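Local coordinates for putative lipoprotein (Bacteroides fragilis, PDB 3NQI) that is of unknown function but is probably a lipoprotein and may bind lipid, at residues A100-V108 with V125-K133; T156-L166 with I199-S207. All blocks are in the same frame, centred on the assembly; numbering follows the deposited sequence. Where two conformers were deposited one is given.

Contacts 1 and 2 lie in series along the chain, the first closing at K133 before the second opens at T156. Their centres are about 27 Å apart and their nearest atoms about 11 Å apart, so they do not touch, although both reach the same strand network. Contact 1, centred about 10 Å from the middle of the chain, joins an irregular peptide to strand 123-132; contact 2, centred about 22 Å out, sets a loop against helix 197-207. A cadmium ion is bound in contact 2 by D163 and I165, whereas in contact 1 the side chain of F107 lies about 4 Å from a bound di(hydroxyethyl)ether, probably from the crystallisation liquor.

Contact 1. Residues A100-V108 with V125-K133; sequences APVGSLSFV and VLPVLYRVK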
# COMPACT_ATOMS: atom_id res chain seq x y z
N ALA A 100 -9.44 13.78 -3.02
CA ALA A 100 -10.30 12.78 -3.66
C ALA A 100 -10.61 11.72 -2.66
O ALA A 100 -9.81 11.45 -1.78
CB ALA A 100 -9.67 12.18 -4.92
N PRO A 101 -11.81 11.12 -2.77
CA PRO A 101 -12.16 10.00 -1.96
C PRO A 101 -11.79 8.67 -2.64
O PRO A 101 -11.99 8.53 -3.87
CB PRO A 101 -13.67 10.12 -1.88
CG PRO A 101 -14.06 10.66 -3.24
CD PRO A 101 -12.93 11.51 -3.67
N VAL A 102 -11.37 7.69 -1.83
CA VAL A 102 -11.26 6.31 -2.30
C VAL A 102 -12.65 5.71 -2.34
O VAL A 102 -13.62 6.24 -1.75
CB VAL A 102 -10.30 5.45 -1.39
CG1 VAL A 102 -8.89 6.09 -1.32
CG2 VAL A 102 -10.87 5.27 0.00
N GLY A 103 -12.75 4.60 -3.05
CA GLY A 103 -13.95 3.80 -3.06
C GLY A 103 -13.97 3.00 -1.79
O GLY A 103 -14.98 2.95 -1.11
N SER A 104 -12.86 2.30 -1.51
CA SER A 104 -12.68 1.54 -0.27
C SER A 104 -11.23 1.10 -0.17
O SER A 104 -10.47 1.22 -1.12
CB SER A 104 -13.59 0.32 -0.20
OG SER A 104 -13.44 -0.50 -1.34
N LEU A 105 -10.82 0.66 1.03
CA LEU A 105 -9.49 0.07 1.22
C LEU A 105 -9.69 -1.44 1.35
O LEU A 105 -9.11 -2.11 2.19
CB LEU A 105 -8.75 0.60 2.44
CG LEU A 105 -8.54 2.09 2.47
CD1 LEU A 105 -7.66 2.50 3.71
CD2 LEU A 105 -7.91 2.52 1.14
N SER A 106 -10.48 -1.96 0.44
CA SER A 106 -10.74 -3.38 0.37
C SER A 106 -11.21 -3.79 -1.03
O SER A 106 -11.87 -3.02 -1.74
CB SER A 106 -11.77 -3.76 1.42
OG SER A 106 -12.12 -5.13 1.31
N PHE A 107 -10.86 -5.01 -1.42
CA PHE A 107 -11.36 -5.60 -2.68
C PHE A 107 -11.14 -7.10 -2.58
O PHE A 107 -10.67 -7.60 -1.55
CB PHE A 107 -10.75 -4.98 -3.94
CG PHE A 107 -9.22 -4.95 -3.98
CD1 PHE A 107 -8.47 -6.10 -4.25
CD2 PHE A 107 -8.55 -3.76 -3.81
CE1 PHE A 107 -7.10 -6.08 -4.31
CE2 PHE A 107 -7.15 -3.71 -3.92
CZ PHE A 107 -6.41 -4.85 -4.15
N VAL A 108 -11.51 -7.81 -3.64
CA VAL A 108 -11.37 -9.25 -3.65
C VAL A 108 -9.98 -9.63 -4.11
O VAL A 108 -9.47 -9.14 -5.12
CB VAL A 108 -12.49 -9.92 -4.49
CG1 VAL A 108 -12.24 -11.45 -4.64
CG2 VAL A 108 -13.84 -9.64 -3.84
N VAL A 125 0.30 -3.00 4.33
CA VAL A 125 -0.21 -2.95 2.98
C VAL A 125 -1.67 -2.49 2.94
O VAL A 125 -2.50 -3.01 3.68
CB VAL A 125 -0.05 -4.28 2.25
CG1 VAL A 125 -0.60 -4.14 0.76
CG2 VAL A 125 1.44 -4.67 2.22
N LEU A 126 -1.93 -1.48 2.10
CA LEU A 126 -3.31 -1.03 1.82
C LEU A 126 -3.81 -1.53 0.47
O LEU A 126 -3.24 -1.22 -0.54
CB LEU A 126 -3.42 0.49 1.92
CG LEU A 126 -3.53 1.17 3.29
CD1 LEU A 126 -2.56 0.66 4.24
CD2 LEU A 126 -3.45 2.76 3.06
N PRO A 127 -4.89 -2.35 0.45
CA PRO A 127 -5.58 -2.53 -0.83
C PRO A 127 -6.39 -1.28 -1.14
O PRO A 127 -7.14 -0.86 -0.26
CB PRO A 127 -6.52 -3.70 -0.57
CG PRO A 127 -6.29 -4.10 0.84
CD PRO A 127 -5.64 -2.99 1.55
N VAL A 128 -6.18 -0.58 -2.28
CA VAL A 128 -6.97 0.56 -2.59
C VAL A 128 -7.92 0.28 -3.80
O VAL A 128 -7.47 -0.23 -4.84
CB VAL A 128 -6.11 1.85 -2.83
CG1 VAL A 128 -7.05 3.03 -2.79
CG2 VAL A 128 -5.07 1.98 -1.75
N LEU A 129 -9.22 0.52 -3.62
CA LEU A 129 -10.24 0.53 -4.71
C LEU A 129 -10.57 2.02 -4.96
O LEU A 129 -10.99 2.77 -4.07
CB LEU A 129 -11.46 -0.30 -4.34
CG LEU A 129 -12.45 -0.86 -5.38
CD1 LEU A 129 -11.78 -1.76 -6.40
CD2 LEU A 129 -13.54 -1.63 -4.65
N TYR A 130 -10.28 2.46 -6.18
CA TYR A 130 -10.40 3.86 -6.50
C TYR A 130 -10.81 4.13 -7.95
O TYR A 130 -10.96 3.22 -8.74
CB TYR A 130 -9.12 4.56 -6.11
CG TYR A 130 -7.87 4.17 -6.85
CD1 TYR A 130 -7.20 2.99 -6.58
CD2 TYR A 130 -7.31 5.02 -7.80
CE1 TYR A 130 -6.04 2.60 -7.30
CE2 TYR A 130 -6.13 4.66 -8.50
CZ TYR A 130 -5.50 3.47 -8.22
OH TYR A 130 -4.37 3.14 -8.89
N ARG A 131 -11.01 5.39 -8.31
CA ARG A 131 -11.55 5.74 -9.62
C ARG A 131 -10.52 6.47 -10.44
O ARG A 131 -9.94 7.44 -9.97
CB ARG A 131 -12.79 6.63 -9.45
CG ARG A 131 -14.04 5.88 -8.95
CD ARG A 131 -15.12 6.84 -8.40
NE ARG A 131 -14.73 7.21 -7.06
CZ ARG A 131 -15.30 6.77 -5.94
NH1 ARG A 131 -16.39 6.00 -5.96
NH2 ARG A 131 -14.75 7.15 -4.79
N VAL A 132 -10.30 6.03 -11.68
CA VAL A 132 -9.41 6.70 -12.60
C VAL A 132 -10.13 7.25 -13.85
O VAL A 132 -11.30 6.94 -14.13
CB VAL A 132 -8.23 5.77 -13.00
CG1 VAL A 132 -7.41 5.37 -11.70
CG2 VAL A 132 -8.70 4.52 -13.74
N LYS A 133 -9.40 8.07 -14.62
CA LYS A 133 -9.90 8.56 -15.89
C LYS A 133 -9.89 7.41 -16.90
O LYS A 133 -9.00 6.59 -16.87
CB LYS A 133 -9.01 9.68 -16.38
CG LYS A 133 -9.41 10.32 -17.70
CD LYS A 133 -8.48 11.49 -18.02
CE LYS A 133 -8.88 12.20 -19.30
NZ LYS A 133 -7.93 13.29 -19.56
O HOH W 1 -11.25 7.30 -6.22
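L129 O takes N-H groups from two consecutive residues, G103 N at 2.7 Å and S104 N at 3.2 Å, the pattern of a classic beta bulge. The return bond, L129 N to S104 O, is 2.9 Å long and nearly straight (167° at the hydrogen). With this single antiparallel bridge, and end-to-end directions 115° apart, 100-108 crosses strand 123-132 and does not run along it.

The packing is tight on the buried side, formed by V102, L105 and V128. L105 lies side by side with V128, its CD2 4.1 Å from V128 CG1, while V102 meets the same methyl at about a right angle. Farther along, the partly exposed F107 ring closes tightly on the buried P127, approaching obliquely with CE2 3.4 Å from P127 CB.

Around the partly exposed S104, L129 and R131 side chains the contact is looser and more polar. In the conformer given, S104 OG bonds to S106 O in its carbonyl plane and brushes L129 CD2 at 3.5 Å. R131, bent at chi3 (-80°), hydrogen-bonds P101 O through NH2 at 3.2 Å, from above the carbonyl plane, and a water links that oxygen to R131 N. N226 and N222 also hold the guanidinium.

Around this crossing, V102 and L105 rest on strand 214-221, F107 meets F191 of strand 186-195, and V102 also touches Y172 of strand 165-174.

Contact 2. Residues T156-L166 with I199-S207; sequences TDDIKSGDTIL and ILREYTLKS. With CD (cadmium ion), chain E.
Y203 and D163 supply one of two direct hydrogen bonds between this loop and the helix: Y203 OH donates to D163 O at 2.7 Å, tilted 20° from the carbonyl plane. With chi1 at 157°, CG is anti to the backbone N, and the ring reaches out from the helix to the loop. The other bond runs from G162 N to S207 O, 2.8 Å long with 164° at the hydrogen. It ties the type II turn K160-D163 to the last turn of the helix. S207 OG turns back to Y203 O, which also accepts from S207 N on the opposite face, so two donors grip that carbonyl.

Apolar contacts fill the space between. I159 crosses K206 at about a right angle, with CG2 3.7 Å from K206 CB, and its CD1 meets the helix backbone at Y203 CA. L166 divides its methyls: CD2 lies 3.7 Å from L200 CD2 and also touches I199, while CD1 approaches Y203 CB.

Water and metal complete the polar part. One water accepts weakly from K206 NZ, donates to D157 OD1 and hydrogen-bonds T156 OG1, a weak bridge between loop and helix at the exposed end of K206. The cadmium ion is bound, in the D163 conformer given, by D163 OD2 at 2.2 Å, by I165 O at 2.3 Å and by three waters. In the same conformer D163 OD1 accepts from I165 N, an Asx turn that ties the carboxylate to the other protein ligand.

I159, L166 and I199 all rest on C154 of strand 148-155, T156 and I199 touch T86 of strand 78-87, and L166 pairs through its backbone with strand 214-221.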
# COMPACT_ATOMS: atom_id res chain seq x y z
N THR A 156 2.55 13.50 14.72
CA THR A 156 3.20 13.09 15.96
C THR A 156 2.76 13.86 17.23
O THR A 156 2.85 13.31 18.31
CB THR A 156 4.69 13.09 15.79
OG1 THR A 156 5.11 14.41 15.41
CG2 THR A 156 5.07 12.07 14.74
N ASP A 157 2.25 15.09 17.08
CA ASP A 157 1.67 15.82 18.23
C ASP A 157 0.53 15.04 18.87
O ASP A 157 0.24 15.24 20.02
CB ASP A 157 1.12 17.20 17.84
CG ASP A 157 2.22 18.25 17.60
OD1 ASP A 157 3.42 17.96 17.90
OD2 ASP A 157 1.88 19.35 17.12
N ASP A 158 -0.14 14.18 18.12
CA ASP A 158 -1.27 13.44 18.66
C ASP A 158 -0.88 12.24 19.49
O ASP A 158 -1.76 11.63 20.15
CB ASP A 158 -2.21 13.00 17.53
CG ASP A 158 -2.84 14.19 16.80
OD1 ASP A 158 -2.80 15.32 17.35
OD2 ASP A 158 -3.39 14.01 15.69
N ILE A 159 0.40 11.90 19.51
CA ILE A 159 0.86 10.72 20.26
C ILE A 159 1.15 11.12 21.68
O ILE A 159 2.06 11.89 21.95
CB ILE A 159 2.09 10.05 19.65
CG1 ILE A 159 1.89 9.81 18.14
CG2 ILE A 159 2.39 8.73 20.39
CD1 ILE A 159 3.20 9.40 17.41
N LYS A 160 0.38 10.57 22.61
CA LYS A 160 0.61 10.84 24.02
C LYS A 160 1.29 9.69 24.77
O LYS A 160 1.29 8.56 24.34
CB LYS A 160 -0.72 11.19 24.67
CG LYS A 160 -1.12 12.69 24.49
CD LYS A 160 -1.65 13.02 23.11
CE LYS A 160 -1.80 14.56 22.86
NZ LYS A 160 -2.93 14.91 21.90
N SER A 161 1.85 10.02 25.91
CA SER A 161 2.50 9.06 26.78
C SER A 161 1.55 7.91 27.10
O SER A 161 0.41 8.15 27.45
CB SER A 161 2.91 9.78 28.05
OG SER A 161 3.65 8.94 28.88
N GLY A 162 2.01 6.67 26.92
CA GLY A 162 1.19 5.46 27.10
C GLY A 162 0.33 4.96 25.94
O GLY A 162 -0.12 3.81 25.96
N ASP A 163 0.11 5.80 24.92
CA ASP A 163 -0.76 5.45 23.79
C ASP A 163 -0.41 4.06 23.25
O ASP A 163 0.76 3.79 22.93
CB ASP A 163 -0.56 6.51 22.74
CG ASP A 163 -1.55 6.46 21.63
OD1 ASP A 163 -2.57 5.69 21.61
OD2 ASP A 163 -1.26 7.27 20.74
N THR A 164 -1.40 3.16 23.18
CA THR A 164 -1.22 1.82 22.60
C THR A 164 -1.71 1.68 21.13
O THR A 164 -1.67 0.60 20.56
CB THR A 164 -1.95 0.75 23.43
OG1 THR A 164 -3.36 1.04 23.45
CG2 THR A 164 -1.42 0.72 24.88
N ILE A 165 -2.22 2.77 20.54
CA ILE A 165 -2.82 2.74 19.20
C ILE A 165 -2.06 3.69 18.34
O ILE A 165 -1.88 4.83 18.72
CB ILE A 165 -4.32 3.14 19.23
CG1 ILE A 165 -5.11 2.14 20.08
CG2 ILE A 165 -4.90 3.20 17.79
CD1 ILE A 165 -6.61 2.50 20.17
N LEU A 166 -1.56 3.23 17.20
CA LEU A 166 -0.88 4.13 16.26
C LEU A 166 -1.85 4.49 15.15
O LEU A 166 -2.23 3.65 14.37
CB LEU A 166 0.34 3.45 15.66
CG LEU A 166 1.13 4.15 14.56
CD1 LEU A 166 1.59 5.53 15.07
CD2 LEU A 166 2.33 3.32 14.17
N ILE A 199 8.10 5.57 11.35
CA ILE A 199 6.87 5.96 12.04
C ILE A 199 6.84 5.28 13.41
O ILE A 199 6.56 5.93 14.43
CB ILE A 199 5.59 5.56 11.29
CG1 ILE A 199 5.59 6.03 9.83
CG2 ILE A 199 4.41 6.12 12.02
CD1 ILE A 199 6.12 7.39 9.62
N LEU A 200 7.13 3.97 13.42
CA LEU A 200 7.17 3.20 14.66
C LEU A 200 8.20 3.74 15.64
O LEU A 200 7.91 3.80 16.83
CB LEU A 200 7.35 1.71 14.39
CG LEU A 200 6.15 0.98 13.75
CD1 LEU A 200 6.53 -0.39 13.10
CD2 LEU A 200 5.02 0.78 14.78
N ARG A 201 9.37 4.15 15.15
CA ARG A 201 10.42 4.71 15.98
C ARG A 201 9.91 5.97 16.71
O ARG A 201 10.09 6.11 17.92
CB ARG A 201 11.66 5.02 15.13
CG ARG A 201 12.94 5.15 15.92
CD ARG A 201 14.04 5.82 15.12
NE ARG A 201 13.53 6.95 14.35
CZ ARG A 201 13.18 8.13 14.83
NH1 ARG A 201 13.24 8.42 16.10
NH2 ARG A 201 12.70 9.04 14.00
N GLU A 202 9.27 6.88 15.96
CA GLU A 202 8.71 8.12 16.53
C GLU A 202 7.57 7.87 17.49
O GLU A 202 7.50 8.49 18.53
CB GLU A 202 8.28 9.13 15.46
CG GLU A 202 9.47 9.90 14.92
CD GLU A 202 10.06 10.85 15.96
OE1 GLU A 202 9.54 11.97 16.12
OE2 GLU A 202 11.00 10.52 16.67
N TYR A 203 6.75 6.89 17.18
CA TYR A 203 5.66 6.48 18.03
C TYR A 203 6.19 5.95 19.39
O TYR A 203 5.68 6.26 20.47
CB TYR A 203 4.84 5.39 17.32
CG TYR A 203 4.08 4.55 18.30
CD1 TYR A 203 2.86 4.99 18.83
CD2 TYR A 203 4.63 3.37 18.81
CE1 TYR A 203 2.20 4.24 19.78
CE2 TYR A 203 3.98 2.62 19.75
CZ TYR A 203 2.76 3.04 20.22
OH TYR A 203 2.10 2.28 21.20
N THR A 204 7.24 5.14 19.33
CA THR A 204 7.91 4.68 20.54
C THR A 204 8.48 5.82 21.38
O THR A 204 8.37 5.80 22.61
CB THR A 204 9.02 3.61 20.22
OG1 THR A 204 8.35 2.40 19.85
CG2 THR A 204 9.94 3.37 21.41
N LEU A 205 9.14 6.77 20.74
CA LEU A 205 9.74 7.87 21.48
C LEU A 205 8.68 8.74 22.18
O LEU A 205 8.92 9.15 23.30
CB LEU A 205 10.62 8.74 20.62
CG LEU A 205 11.94 8.08 20.24
CD1 LEU A 205 12.55 8.91 19.16
CD2 LEU A 205 12.87 7.90 21.42
N LYS A 206 7.53 8.95 21.55
CA LYS A 206 6.49 9.83 22.14
C LYS A 206 5.59 9.08 23.12
O LYS A 206 5.16 9.64 24.10
CB LYS A 206 5.61 10.43 21.05
CG LYS A 206 6.31 11.17 19.94
CD LYS A 206 6.87 12.49 20.34
CE LYS A 206 7.19 13.30 19.07
NZ LYS A 206 8.02 14.53 19.31
N SER A 207 5.29 7.81 22.87
CA SER A 207 4.43 7.03 23.74
C SER A 207 5.14 6.30 24.90
O SER A 207 4.51 5.96 25.92
CB SER A 207 3.65 6.00 22.93
OG SER A 207 4.52 4.99 22.47
CD CD E . -2.60 6.98 19.07
O HOH W 2 5.40 15.83 17.64
O HOH W 3 -1.32 7.85 16.83
O HOH W 4 -5.23 6.70 18.79
O HOH W 5 -0.22 7.26 19.20